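Local coordinates for uncharacterized protein Atu2452 (Agrobacterium tumefaciens, PDB 2R8B) that is of unknown function but probably acts as a hydrolase with the alpha/beta-hydrolase fold, as a member of the dienelactone hydrolase family, at residues 162-167 against 184-189; 154-159 against 169-174; 189-194 against 212-217; 61-66 against 140-145; 158-163 against 178-183. All coordinates share one frame; numbering follows the deposited sequence.

Contact 1 (162-167 against 184-189); sequences QPELFD and PAKPTR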
# COMPACT_ATOMS: atom_id res chain seq x y z
N GLN A 162 -11.30 -5.31 1.63
CA GLN A 162 -12.03 -4.87 0.44
C GLN A 162 -11.38 -5.55 -0.72
O GLN A 162 -10.69 -4.91 -1.53
CB GLN A 162 -11.85 -3.38 0.24
CG GLN A 162 -11.89 -2.58 1.51
CD GLN A 162 -13.31 -2.27 1.93
OE1 GLN A 162 -13.73 -1.12 1.90
NE2 GLN A 162 -14.07 -3.30 2.28
N PRO A 163 -11.53 -6.88 -0.78
CA PRO A 163 -10.66 -7.57 -1.72
C PRO A 163 -10.89 -7.08 -3.17
O PRO A 163 -10.03 -7.27 -4.03
CB PRO A 163 -11.01 -9.06 -1.50
CG PRO A 163 -12.40 -9.03 -0.91
CD PRO A 163 -12.44 -7.80 -0.07
N GLU A 164 -12.00 -6.40 -3.42
CA GLU A 164 -12.36 -6.05 -4.77
C GLU A 164 -12.08 -4.60 -5.16
O GLU A 164 -12.40 -4.16 -6.28
CB GLU A 164 -13.80 -6.49 -5.08
CG GLU A 164 -13.81 -7.94 -5.54
CD GLU A 164 -15.16 -8.45 -6.14
OE1 GLU A 164 -15.97 -7.61 -6.60
OE2 GLU A 164 -15.38 -9.70 -6.17
N LEU A 165 -11.47 -3.85 -4.26
CA LEU A 165 -11.11 -2.46 -4.58
C LEU A 165 -9.88 -2.30 -5.51
O LEU A 165 -9.98 -1.67 -6.52
CB LEU A 165 -11.01 -1.62 -3.31
CG LEU A 165 -10.60 -0.17 -3.55
CD1 LEU A 165 -11.66 0.57 -4.36
CD2 LEU A 165 -10.37 0.51 -2.21
N PHE A 166 -8.76 -2.90 -5.18
CA PHE A 166 -7.53 -2.73 -5.94
C PHE A 166 -7.32 -3.62 -7.13
O PHE A 166 -7.61 -4.82 -7.09
CB PHE A 166 -6.32 -2.89 -5.02
CG PHE A 166 -5.98 -1.65 -4.27
CD1 PHE A 166 -6.68 -1.32 -3.09
CD2 PHE A 166 -4.99 -0.78 -4.74
CE1 PHE A 166 -6.38 -0.13 -2.38
CE2 PHE A 166 -4.71 0.40 -4.05
CZ PHE A 166 -5.40 0.73 -2.87
N ASP A 167 -6.72 -3.03 -8.16
CA ASP A 167 -6.32 -3.74 -9.33
C ASP A 167 -4.89 -4.16 -9.23
O ASP A 167 -4.54 -5.25 -9.66
CB ASP A 167 -6.47 -2.85 -10.56
CG ASP A 167 -7.91 -2.74 -11.00
OD1 ASP A 167 -8.26 -3.50 -11.95
OD2 ASP A 167 -8.68 -1.95 -10.36
N PRO A 184 -12.50 -13.59 -1.93
CA PRO A 184 -11.93 -13.53 -3.27
C PRO A 184 -11.79 -12.11 -3.85
O PRO A 184 -12.71 -11.27 -3.71
CB PRO A 184 -12.92 -14.36 -4.10
CG PRO A 184 -14.20 -14.28 -3.37
CD PRO A 184 -13.87 -14.14 -1.92
N ALA A 185 -10.63 -11.85 -4.48
CA ALA A 185 -10.34 -10.62 -5.24
C ALA A 185 -10.76 -10.76 -6.71
O ALA A 185 -11.34 -11.76 -7.08
CB ALA A 185 -8.85 -10.33 -5.19
N LYS A 186 -10.43 -9.77 -7.53
CA LYS A 186 -10.73 -9.80 -8.98
C LYS A 186 -9.60 -10.54 -9.68
O LYS A 186 -8.45 -10.34 -9.33
CB LYS A 186 -10.88 -8.39 -9.55
CG LYS A 186 -11.95 -7.51 -8.86
CD LYS A 186 -11.90 -6.00 -9.29
CE LYS A 186 -10.44 -5.47 -9.33
NZ LYS A 186 -10.37 -4.22 -10.07
N PRO A 187 -9.93 -11.42 -10.66
CA PRO A 187 -8.92 -12.29 -11.30
C PRO A 187 -7.77 -11.49 -11.90
O PRO A 187 -6.70 -12.05 -12.15
CB PRO A 187 -9.70 -12.95 -12.42
CG PRO A 187 -11.05 -12.97 -11.93
CD PRO A 187 -11.25 -11.67 -11.24
N THR A 188 -7.99 -10.19 -12.10
CA THR A 188 -7.01 -9.32 -12.72
C THR A 188 -6.13 -8.67 -11.66
O THR A 188 -5.17 -7.98 -12.01
CB THR A 188 -7.70 -8.20 -13.52
OG1 THR A 188 -8.60 -7.48 -12.65
CG2 THR A 188 -8.42 -8.76 -14.75
N ARG A 189 -6.44 -8.83 -10.39
CA ARG A 189 -5.59 -8.23 -9.36
C ARG A 189 -4.18 -8.69 -9.60
O ARG A 189 -3.95 -9.84 -9.96
CB ARG A 189 -6.02 -8.65 -7.99
CG ARG A 189 -6.69 -7.61 -7.20
CD ARG A 189 -5.90 -7.49 -5.91
NE ARG A 189 -5.19 -8.72 -5.51
CZ ARG A 189 -5.31 -9.33 -4.31
NH1 ARG A 189 -6.14 -8.82 -3.39
NH2 ARG A 189 -4.60 -10.42 -4.03

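Contact 2 (154-159 against 169-174); sequences ILANVL and AVLMHP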
# COMPACT_ATOMS: atom_id res chain seq x y z
N ILE A 154 -1.08 -1.04 5.88
CA ILE A 154 -2.45 -0.55 5.81
C ILE A 154 -3.02 -0.95 4.43
O ILE A 154 -4.21 -1.29 4.26
CB ILE A 154 -2.53 0.98 6.19
CG1 ILE A 154 -3.91 1.44 6.68
CG2 ILE A 154 -1.91 1.91 5.18
CD1 ILE A 154 -4.99 1.41 5.72
N LEU A 155 -2.13 -1.01 3.46
CA LEU A 155 -2.57 -1.31 2.11
C LEU A 155 -2.88 -2.80 2.02
O LEU A 155 -3.91 -3.19 1.46
CB LEU A 155 -1.50 -0.86 1.11
CG LEU A 155 -1.67 -1.19 -0.36
CD1 LEU A 155 -3.02 -0.67 -0.93
CD2 LEU A 155 -0.44 -0.69 -1.18
N ALA A 156 -2.02 -3.63 2.60
CA ALA A 156 -2.29 -5.04 2.66
C ALA A 156 -3.64 -5.30 3.33
O ALA A 156 -4.46 -6.03 2.77
CB ALA A 156 -1.26 -5.71 3.36
N ASN A 157 -3.94 -4.69 4.47
CA ASN A 157 -5.25 -4.92 5.15
C ASN A 157 -6.44 -4.48 4.25
O ASN A 157 -7.52 -5.14 4.24
CB ASN A 157 -5.31 -4.28 6.53
CG ASN A 157 -6.42 -4.88 7.43
OD1 ASN A 157 -6.44 -6.09 7.69
ND2 ASN A 157 -7.32 -4.04 7.92
N VAL A 158 -6.26 -3.42 3.46
CA VAL A 158 -7.32 -3.07 2.51
C VAL A 158 -7.53 -4.18 1.49
O VAL A 158 -8.66 -4.61 1.26
CB VAL A 158 -7.08 -1.77 1.78
CG1 VAL A 158 -8.26 -1.56 0.85
CG2 VAL A 158 -6.94 -0.57 2.74
N LEU A 159 -6.44 -4.67 0.88
CA LEU A 159 -6.49 -5.86 0.01
C LEU A 159 -7.27 -7.02 0.61
O LEU A 159 -7.93 -7.77 -0.12
CB LEU A 159 -5.08 -6.35 -0.27
CG LEU A 159 -4.23 -5.30 -0.97
CD1 LEU A 159 -2.82 -5.85 -1.25
CD2 LEU A 159 -4.86 -4.76 -2.25
N ALA A 169 -1.20 -3.77 -6.60
CA ALA A 169 -0.64 -3.24 -5.37
C ALA A 169 0.82 -3.60 -5.24
O ALA A 169 1.21 -4.73 -5.54
CB ALA A 169 -1.43 -3.74 -4.17
N VAL A 170 1.65 -2.66 -4.81
CA VAL A 170 2.97 -3.12 -4.48
C VAL A 170 3.23 -2.96 -3.01
O VAL A 170 3.01 -1.90 -2.44
CB VAL A 170 4.09 -2.63 -5.44
CG1 VAL A 170 3.55 -1.69 -6.50
CG2 VAL A 170 5.26 -2.07 -4.69
N LEU A 171 3.62 -4.07 -2.38
CA LEU A 171 3.88 -4.04 -0.95
C LEU A 171 5.37 -4.06 -0.67
O LEU A 171 6.04 -5.04 -0.95
CB LEU A 171 3.18 -5.20 -0.28
CG LEU A 171 1.69 -5.32 -0.62
CD1 LEU A 171 1.14 -6.59 -0.01
CD2 LEU A 171 0.87 -4.13 -0.14
N MSE A 172 5.90 -2.97 -0.16
CA MSE A 172 7.33 -2.95 0.10
C MSE A 172 7.63 -3.25 1.55
O MSE A 172 7.35 -2.46 2.43
CB MSE A 172 7.90 -1.62 -0.39
CG MSE A 172 7.55 -1.45 -1.84
SE MSE A 172 8.42 0.05 -2.64
CE MSE A 172 10.01 -0.82 -3.44
N HIS A 173 8.16 -4.44 1.80
CA HIS A 173 8.49 -4.84 3.12
C HIS A 173 7.23 -4.75 3.99
O HIS A 173 7.19 -3.96 4.91
CB HIS A 173 9.61 -3.96 3.68
CG HIS A 173 10.89 -4.07 2.91
ND1 HIS A 173 11.97 -4.81 3.36
CD2 HIS A 173 11.27 -3.56 1.72
CE1 HIS A 173 12.95 -4.74 2.48
NE2 HIS A 173 12.55 -3.99 1.47
N PRO A 174 6.19 -5.54 3.68
CA PRO A 174 5.05 -5.66 4.57
C PRO A 174 5.38 -6.50 5.79
O PRO A 174 6.37 -7.25 5.79
CB PRO A 174 4.05 -6.45 3.74
CG PRO A 174 4.93 -7.31 2.91
CD PRO A 174 6.01 -6.38 2.48

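Contact 3 (189-194 against 212-217); sequences RRVLIT and ESLKAQ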
# COMPACT_ATOMS: atom_id res chain seq x y z
N ARG A 189 -6.44 -8.83 -10.39
CA ARG A 189 -5.59 -8.23 -9.36
C ARG A 189 -4.18 -8.69 -9.60
O ARG A 189 -3.95 -9.84 -9.96
CB ARG A 189 -6.02 -8.65 -7.99
CG ARG A 189 -6.69 -7.61 -7.20
CD ARG A 189 -5.90 -7.49 -5.91
NE ARG A 189 -5.19 -8.72 -5.51
CZ ARG A 189 -5.31 -9.33 -4.31
NH1 ARG A 189 -6.14 -8.82 -3.39
NH2 ARG A 189 -4.60 -10.42 -4.03
N ARG A 190 -3.24 -7.78 -9.43
CA ARG A 190 -1.85 -8.15 -9.50
C ARG A 190 -1.20 -7.56 -8.28
O ARG A 190 -1.32 -6.34 -8.04
CB ARG A 190 -1.20 -7.58 -10.75
CG ARG A 190 -1.57 -8.38 -11.97
CD ARG A 190 -1.05 -7.82 -13.26
NE ARG A 190 0.41 -7.92 -13.43
CZ ARG A 190 1.23 -6.85 -13.58
NH1 ARG A 190 0.76 -5.61 -13.55
NH2 ARG A 190 2.54 -7.03 -13.77
N VAL A 191 -0.50 -8.41 -7.52
CA VAL A 191 0.35 -7.87 -6.48
C VAL A 191 1.83 -8.23 -6.49
O VAL A 191 2.23 -9.38 -6.79
CB VAL A 191 -0.30 -7.89 -5.04
CG1 VAL A 191 -1.68 -8.50 -5.03
CG2 VAL A 191 0.63 -8.44 -4.01
N LEU A 192 2.62 -7.20 -6.15
CA LEU A 192 4.07 -7.33 -5.99
C LEU A 192 4.50 -7.16 -4.54
O LEU A 192 4.23 -6.13 -3.92
CB LEU A 192 4.77 -6.27 -6.82
CG LEU A 192 6.28 -6.24 -6.60
CD1 LEU A 192 6.86 -7.57 -6.85
CD2 LEU A 192 6.91 -5.26 -7.51
N ILE A 193 5.17 -8.16 -3.98
CA ILE A 193 5.79 -7.99 -2.68
C ILE A 193 7.30 -7.93 -2.85
O ILE A 193 7.89 -8.78 -3.56
CB ILE A 193 5.41 -9.11 -1.75
CG1 ILE A 193 3.88 -9.19 -1.65
CG2 ILE A 193 5.96 -8.81 -0.37
CD1 ILE A 193 3.31 -10.55 -1.20
N THR A 194 7.93 -6.94 -2.23
CA THR A 194 9.37 -6.86 -2.23
C THR A 194 9.79 -7.00 -0.79
O THR A 194 9.17 -6.43 0.13
CB THR A 194 9.86 -5.48 -2.73
OG1 THR A 194 9.58 -4.48 -1.74
CG2 THR A 194 9.18 -5.05 -4.07
N GLU A 212 1.09 -16.20 0.39
CA GLU A 212 0.13 -17.25 0.15
C GLU A 212 -1.27 -16.83 0.44
O GLU A 212 -2.17 -17.26 -0.24
CB GLU A 212 0.44 -18.50 0.93
CG GLU A 212 1.31 -19.48 0.13
CD GLU A 212 2.76 -19.53 0.66
OE1 GLU A 212 3.65 -18.84 0.07
OE2 GLU A 212 2.99 -20.25 1.69
N SER A 213 -1.46 -15.97 1.43
CA SER A 213 -2.79 -15.48 1.74
C SER A 213 -3.39 -14.70 0.59
O SER A 213 -4.50 -14.98 0.13
CB SER A 213 -2.74 -14.59 2.98
OG SER A 213 -2.21 -15.30 4.09
N LEU A 214 -2.67 -13.69 0.12
CA LEU A 214 -3.10 -12.91 -1.04
C LEU A 214 -3.30 -13.79 -2.28
O LEU A 214 -4.24 -13.62 -3.06
CB LEU A 214 -2.05 -11.81 -1.30
CG LEU A 214 -2.06 -10.78 -0.16
CD1 LEU A 214 -1.01 -9.69 -0.31
CD2 LEU A 214 -3.44 -10.16 -0.07
N LYS A 215 -2.40 -14.76 -2.41
CA LYS A 215 -2.39 -15.63 -3.56
C LYS A 215 -3.67 -16.43 -3.58
O LYS A 215 -4.12 -16.85 -4.63
CB LYS A 215 -1.18 -16.54 -3.51
CG LYS A 215 -0.78 -17.04 -4.86
CD LYS A 215 0.50 -17.85 -4.78
CE LYS A 215 1.72 -16.98 -5.07
NZ LYS A 215 2.93 -17.81 -4.80
N ALA A 216 -4.26 -16.62 -2.41
CA ALA A 216 -5.48 -17.43 -2.30
C ALA A 216 -6.73 -16.59 -2.62
O ALA A 216 -7.79 -17.13 -2.87
CB ALA A 216 -5.57 -18.11 -0.90
N GLN A 217 -6.61 -15.27 -2.62
CA GLN A 217 -7.75 -14.43 -2.92
C GLN A 217 -8.02 -14.44 -4.39
O GLN A 217 -9.11 -14.10 -4.82
CB GLN A 217 -7.50 -13.01 -2.51
CG GLN A 217 -7.72 -12.70 -1.10
CD GLN A 217 -7.32 -11.29 -0.80
OE1 GLN A 217 -6.24 -10.84 -1.18
NE2 GLN A 217 -8.19 -10.56 -0.15

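Contact 4 (61-66 against 140-145); sequences GAPLFV and AGPVIG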
# COMPACT_ATOMS: atom_id res chain seq x y z
N GLY A 61 -10.03 8.10 -16.47
CA GLY A 61 -9.97 6.74 -17.00
C GLY A 61 -8.63 6.10 -16.71
O GLY A 61 -8.49 4.83 -16.72
N ALA A 62 -7.66 6.97 -16.43
CA ALA A 62 -6.35 6.56 -16.00
C ALA A 62 -6.35 6.16 -14.50
O ALA A 62 -7.24 6.57 -13.72
CB ALA A 62 -5.36 7.66 -16.28
N PRO A 63 -5.34 5.35 -14.09
CA PRO A 63 -5.32 4.85 -12.72
C PRO A 63 -5.38 5.95 -11.66
O PRO A 63 -4.99 7.09 -11.93
CB PRO A 63 -3.97 4.12 -12.63
CG PRO A 63 -3.68 3.71 -14.08
CD PRO A 63 -4.21 4.85 -14.91
N LEU A 64 -5.93 5.57 -10.51
CA LEU A 64 -5.79 6.25 -9.24
C LEU A 64 -4.58 5.61 -8.56
O LEU A 64 -4.60 4.42 -8.21
CB LEU A 64 -7.01 5.97 -8.35
CG LEU A 64 -7.62 7.07 -7.49
CD1 LEU A 64 -7.84 6.55 -6.13
CD2 LEU A 64 -6.78 8.35 -7.41
N PHE A 65 -3.51 6.37 -8.40
CA PHE A 65 -2.33 5.80 -7.80
C PHE A 65 -2.24 6.34 -6.38
O PHE A 65 -1.98 7.52 -6.19
CB PHE A 65 -1.10 6.21 -8.57
CG PHE A 65 0.07 5.33 -8.31
CD1 PHE A 65 0.04 4.39 -7.30
CD2 PHE A 65 1.20 5.45 -9.07
CE1 PHE A 65 1.13 3.57 -7.08
CE2 PHE A 65 2.30 4.64 -8.85
CZ PHE A 65 2.27 3.71 -7.86
N VAL A 66 -2.47 5.49 -5.39
CA VAL A 66 -2.32 5.94 -4.00
C VAL A 66 -1.04 5.35 -3.42
O VAL A 66 -0.74 4.18 -3.66
CB VAL A 66 -3.59 5.68 -3.15
CG1 VAL A 66 -4.12 4.31 -3.38
CG2 VAL A 66 -3.33 5.92 -1.69
N ALA A 140 -11.36 8.50 -11.99
CA ALA A 140 -10.23 7.63 -12.23
C ALA A 140 -10.74 6.25 -12.59
O ALA A 140 -11.92 5.94 -12.37
CB ALA A 140 -9.33 7.56 -10.97
N GLY A 141 -9.84 5.43 -13.14
CA GLY A 141 -10.12 4.04 -13.53
C GLY A 141 -9.55 3.00 -12.58
O GLY A 141 -10.08 2.83 -11.49
N PRO A 142 -8.50 2.27 -12.98
CA PRO A 142 -7.93 1.26 -12.06
C PRO A 142 -7.42 1.87 -10.75
O PRO A 142 -6.95 3.01 -10.78
CB PRO A 142 -6.76 0.69 -12.88
CG PRO A 142 -7.18 0.93 -14.32
CD PRO A 142 -7.80 2.29 -14.28
N VAL A 143 -7.52 1.18 -9.61
CA VAL A 143 -6.81 1.69 -8.44
C VAL A 143 -5.56 0.90 -8.20
O VAL A 143 -5.55 -0.35 -8.20
CB VAL A 143 -7.64 1.87 -7.14
CG1 VAL A 143 -8.87 2.72 -7.36
CG2 VAL A 143 -8.09 0.62 -6.69
N ILE A 144 -4.49 1.64 -8.02
CA ILE A 144 -3.20 1.05 -7.81
C ILE A 144 -2.67 1.66 -6.55
O ILE A 144 -2.91 2.83 -6.28
CB ILE A 144 -2.27 1.38 -8.96
CG1 ILE A 144 -2.92 0.90 -10.26
CG2 ILE A 144 -0.92 0.74 -8.75
CD1 ILE A 144 -2.01 0.92 -11.42
N GLY A 145 -1.96 0.86 -5.77
CA GLY A 145 -1.38 1.32 -4.54
C GLY A 145 0.01 0.80 -4.43
O GLY A 145 0.38 -0.25 -4.99

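Contact 5 (158-163 against 178-183); sequences VLIEQP and FEPKIS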
# COMPACT_ATOMS: atom_id res chain seq x y z
N VAL A 158 -6.26 -3.42 3.46
CA VAL A 158 -7.32 -3.07 2.51
C VAL A 158 -7.53 -4.18 1.49
O VAL A 158 -8.66 -4.61 1.26
CB VAL A 158 -7.08 -1.77 1.78
CG1 VAL A 158 -8.26 -1.56 0.85
CG2 VAL A 158 -6.94 -0.57 2.74
N LEU A 159 -6.44 -4.67 0.88
CA LEU A 159 -6.49 -5.86 0.01
C LEU A 159 -7.27 -7.02 0.61
O LEU A 159 -7.93 -7.77 -0.12
CB LEU A 159 -5.08 -6.35 -0.27
CG LEU A 159 -4.23 -5.30 -0.97
CD1 LEU A 159 -2.82 -5.85 -1.25
CD2 LEU A 159 -4.86 -4.76 -2.25
N ILE A 160 -7.17 -7.17 1.93
CA ILE A 160 -7.88 -8.20 2.68
C ILE A 160 -9.33 -7.88 2.97
O ILE A 160 -10.18 -8.78 2.89
CB ILE A 160 -7.15 -8.50 3.98
CG1 ILE A 160 -5.89 -9.32 3.69
CG2 ILE A 160 -8.03 -9.27 4.91
CD1 ILE A 160 -4.77 -9.07 4.70
N GLU A 161 -9.64 -6.64 3.33
CA GLU A 161 -10.99 -6.33 3.81
C GLU A 161 -11.90 -5.88 2.68
O GLU A 161 -13.13 -6.04 2.74
CB GLU A 161 -10.93 -5.25 4.89
CG GLU A 161 -10.10 -5.64 6.10
CD GLU A 161 -10.86 -6.54 7.08
OE1 GLU A 161 -10.28 -7.51 7.63
OE2 GLU A 161 -12.06 -6.28 7.30
N GLN A 162 -11.30 -5.31 1.63
CA GLN A 162 -12.03 -4.87 0.44
C GLN A 162 -11.38 -5.55 -0.72
O GLN A 162 -10.69 -4.91 -1.53
CB GLN A 162 -11.85 -3.38 0.24
CG GLN A 162 -11.89 -2.58 1.51
CD GLN A 162 -13.31 -2.27 1.93
OE1 GLN A 162 -13.73 -1.12 1.90
NE2 GLN A 162 -14.07 -3.30 2.28
N PRO A 163 -11.53 -6.88 -0.78
CA PRO A 163 -10.66 -7.57 -1.72
C PRO A 163 -10.89 -7.08 -3.17
O PRO A 163 -10.03 -7.27 -4.03
CB PRO A 163 -11.01 -9.06 -1.50
CG PRO A 163 -12.40 -9.03 -0.91
CD PRO A 163 -12.44 -7.80 -0.07
N PHE A 178 -1.09 -11.57 11.68
CA PHE A 178 -2.27 -12.36 11.96
C PHE A 178 -2.55 -13.17 10.70
O PHE A 178 -1.87 -13.00 9.71
CB PHE A 178 -3.44 -11.44 12.33
CG PHE A 178 -3.74 -10.37 11.29
CD1 PHE A 178 -4.54 -10.65 10.19
CD2 PHE A 178 -3.26 -9.09 11.43
CE1 PHE A 178 -4.81 -9.68 9.25
CE2 PHE A 178 -3.55 -8.10 10.49
CZ PHE A 178 -4.32 -8.40 9.40
N GLU A 179 -3.52 -14.06 10.75
CA GLU A 179 -3.87 -14.84 9.57
C GLU A 179 -5.17 -14.29 9.06
O GLU A 179 -6.19 -14.33 9.78
CB GLU A 179 -4.05 -16.33 9.87
CG GLU A 179 -2.80 -16.97 10.41
CD GLU A 179 -3.02 -18.42 10.80
OE1 GLU A 179 -4.18 -18.79 11.14
OE2 GLU A 179 -2.04 -19.19 10.75
N PRO A 180 -5.13 -13.75 7.85
CA PRO A 180 -6.22 -13.10 7.16
C PRO A 180 -7.27 -14.12 6.82
O PRO A 180 -6.94 -15.25 6.43
CB PRO A 180 -5.56 -12.64 5.89
CG PRO A 180 -4.13 -12.52 6.31
CD PRO A 180 -3.89 -13.70 7.07
N LYS A 181 -8.52 -13.73 7.04
CA LYS A 181 -9.62 -14.52 6.53
C LYS A 181 -9.66 -14.15 5.06
O LYS A 181 -9.37 -13.01 4.71
CB LYS A 181 -10.97 -14.27 7.26
CG LYS A 181 -11.08 -12.94 8.06
CD LYS A 181 -10.95 -11.60 7.19
CE LYS A 181 -10.07 -10.55 7.93
NZ LYS A 181 -8.71 -11.06 8.35
N ILE A 182 -10.00 -15.12 4.22
CA ILE A 182 -9.75 -15.01 2.79
C ILE A 182 -11.03 -14.76 2.04
O ILE A 182 -11.95 -15.57 2.08
CB ILE A 182 -9.03 -16.28 2.24
CG1 ILE A 182 -7.68 -16.50 2.96
CG2 ILE A 182 -8.87 -16.17 0.68
CD1 ILE A 182 -6.74 -15.24 2.94
N SER A 183 -11.11 -13.63 1.35
CA SER A 183 -12.24 -13.39 0.53
C SER A 183 -11.72 -13.18 -0.90
O SER A 183 -10.59 -12.70 -1.07
CB SER A 183 -13.00 -12.21 1.06
OG SER A 183 -14.37 -12.44 0.81

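Contact 1 (162-167 against 184-189)
This is a loop-to-loop contact, held by the Lys186–Asp167 salt bridge and by Pro163 packed on Pro184 and Ala185. It lies where loops enter the N-terminal ends of two neighbouring inner strands of the alpha/beta-hydrolase sheet. Residues 162-167 connect helix 150-161 to strand 168-172. Residues 184-189 lead into the neighbouring parallel strand 190-196 and end in a type I turn from Lys186 to Arg189. Lys186 buries more surface here than any other residue. Its CG meets Glu164 CG at 3.8 Å, and its CD passes the carbonyl oxygen Glu164 O at 3.6 Å. A bend at chi3 (-44°) then carries the ammonium group to the carboxylate. NZ lies above the plane of the carboxylate, about equally far from Asp167 OD2 (2.8 Å) and Asp167 OD1 (2.9 Å). From there the hydrogen bond to OD2 is weak, and the attraction is probably mostly one of charge. OD2 also receives a weak hydrogen bond from Val143 N, which ties the carboxylate to the start of strand 143-148. At the other end, the Pro163 ring rests on a carbonyl, with CB 3.6 Å from Pro184 O. The methyl of Ala185 covers part of one guanidinium face of Arg189, toward the rim. The polar end of that arginine turns to Gln217 on helix 204-217. Where the two strands begin, Arg189 CA makes a CA-H...O contact of 3.2 Å with Asp167 O.

Contact 2 (154-159 against 169-174)
Leu155 O accepts the helical hydrogen bond from Leu159 N, at 3.0 Å. This fixes the two leucines one turn apart, and both point toward the strand at 169-172. With Ala156 they form the face of the helix that meets Ala169 and Leu171. The contact between them is apolar, and all the touching residues are buried. Leu155 extends over the strand with CG opposite its own backbone N (chi1 174°). Its CD2 then reaches Leu171 CD2 at 3.8 Å and lies 3.9 Å from the carbonyl oxygen Val170 O. Leu171 CD2 comes nearest Leu155 but also reaches the backbone of Ala156. Leu171 CD1 faces Ala156 CB at 4.2 Å and Leu159 CD1 at 4.2 Å. This is helix-on-sheet packing within a right-handed beta-alpha-beta unit, made of strand 143-148, helix 150-161 and strand 168-172. The short segments run largely against each other, at 138°, with their axes 9.1 Å apart at closest approach. In alpha/beta hydrolases the helix of this unit follows the nucleophile elbow. Here a GxSxG pattern around Ser149 is consistent with that role, and the side chain of Leu155 touches it. Further along the helix, Leu159 brings its forked end down on Ala169. CD1 is 3.9 Å and CD2 4.1 Å from Ala169 CB, so the small methyl sits under both branches. Phe166 packs against Leu155 and Leu159 from the loop between helix and strand.

Contact 3 (189-194 against 212-217)
Strand 190-196 and helix 204-217 belong to one beta-alpha-beta unit, completed by strand 220-226 at the edge of the sheet. Their contact joins Arg189, Val191 and Ile193 to Leu214 and Gln217. It has a polar end and an apolar end. At the polar end, Arg189, just before the strand, bends at chi2 and chi3, and its guanidinium group ends beside Gln217. NH1 donates to Gln217 OE1 at 3.0 Å, with an N-H...O angle of 156°. A second, weak bond of 3.3 Å runs from Arg189 NH2 to the same Gln217 OE1. One amide oxygen is thus held by two nitrogens of one guanidinium. OE1 lies at the guanidinium edge, within 8° of its plane. The amide itself is turned 63° from that plane, and NH1 approaches from above the carbonyl plane of Gln217, not on a lone pair. NH2 also comes within 3.4 Å of the backbone oxygen Leu214 O. The amide nitrogen of Gln217 is used too: NE2 bonds to Leu159 O at the end of helix 150-161. Both ends of the amide therefore have partners, which would fix its rotation. At the apolar end, Leu214 points toward the strand. Its CD1 lies 4.2 Å from Val191 CG2 and 4.5 Å from Ile193 CD1. Leu214 also touches Leu171 on strand 168-172, while Ile193 touches Val221 and Thr223 on strand 220-226, so helix 204-217 covers this face of the sheet across neighbouring strands.

Contact 4 (61-66 against 140-145)
Leu64, Phe65 and Val66 pair tightly with Val143, Ile144 and Gly145, while the preceding loops from Gly61 and Ala140 stay alongside each other but are more open to solvent. In the tight part, Leu64 N bonds to Pro142 O, Ile144 N to Leu64 O and Val66 N to Ile144 O, each at 2.8 Å. Leu64 and Val143 lie side by side on one face, with Leu64 CB 3.9 Å from Val143 CG1. On the other face, the Phe65 ring carries its CE1 to 3.9 Å from Ile144 CG2. These are neighbouring parallel strands of the central alpha/beta-hydrolase sheet, 64-68 and 143-148. The second leads to the probable nucleophile elbow. Helix 117-138 covers the Leu64 and Val143 face through Ile131, and Leu244 of helix 234-244 covers the Phe65 and Ile144 face. In the loops, Gly141 N bonds to Ala62 O at 2.9 Å. It comes from above the carbonyl plane, whereas the strand bonds meet their carbonyls more nearly head-on. Ala140 CB still packs on Leu64 CB at 3.8 Å. The two proline rings, both partly exposed, meet more loosely, with Pro63 CG 4.4 Å from Pro142 CD, and Gly61 beyond them is exposed.

Contact 5 (158-163 against 178-183)
Ile160, at the end of helix 150-161, packs against Pro180 and Lys181 in the long loop that joins strands 168-172 and 190-196 of the alpha/beta-hydrolase sheet. It buries the most surface here. With CG1 opposite its carbonyl carbon (chi1 -75°), the chain reaches out to the loop. Ile160 CD1 meets the ring of Pro180, 3.8 Å from Pro180 CB. The other branch, Ile160 CG2, lies 3.9 Å from Lys181 CE, and the two side chains meet at about a right angle. In Lys181, bends at chi2, chi3 and chi4 bring CE and NZ back beside Ile160 CG2 and Glu161 OE1. Its charge reaches Glu161 only at long range, with Lys181 NZ 3.9 Å from Glu161 OE1. Both residues are exposed, and the salt bridge is long. Ser183 closes the contact against Pro163. Beyond this pair is Gln217 of helix 204-217. It touches Pro163 and Ile182 and makes a weak hydrogen bond to Ser183 O. The ring of Pro163 meets the serine through Pro163 CG, 3.8 Å from Ser183 CB.

How the contacts relate
Contact 4 comes first along the chain and contact 3 closes last. Contacts 1, 2 and 5 interleave between them, all involving the run from helix 150-161 to strand 190-196. Strands 64-68, 143-148, 168-172 and 190-196 lie side by side in one sheet in that order. Contacts 3 and 4 do not touch, and their centres are 18 Å apart. Contacts 2 and 5 share Val158 and Leu159, contacts 1 and 5 share Gln162 and Pro163, and contacts 1 and 3 share Arg189. Phe166 of contact 1 packs on Leu155 and Gly145, joining contacts 2 and 4. Contact 4 pairs strands, contacts 2 and 3 lay helices on the sheet, and contacts 1 and 5 involve loops.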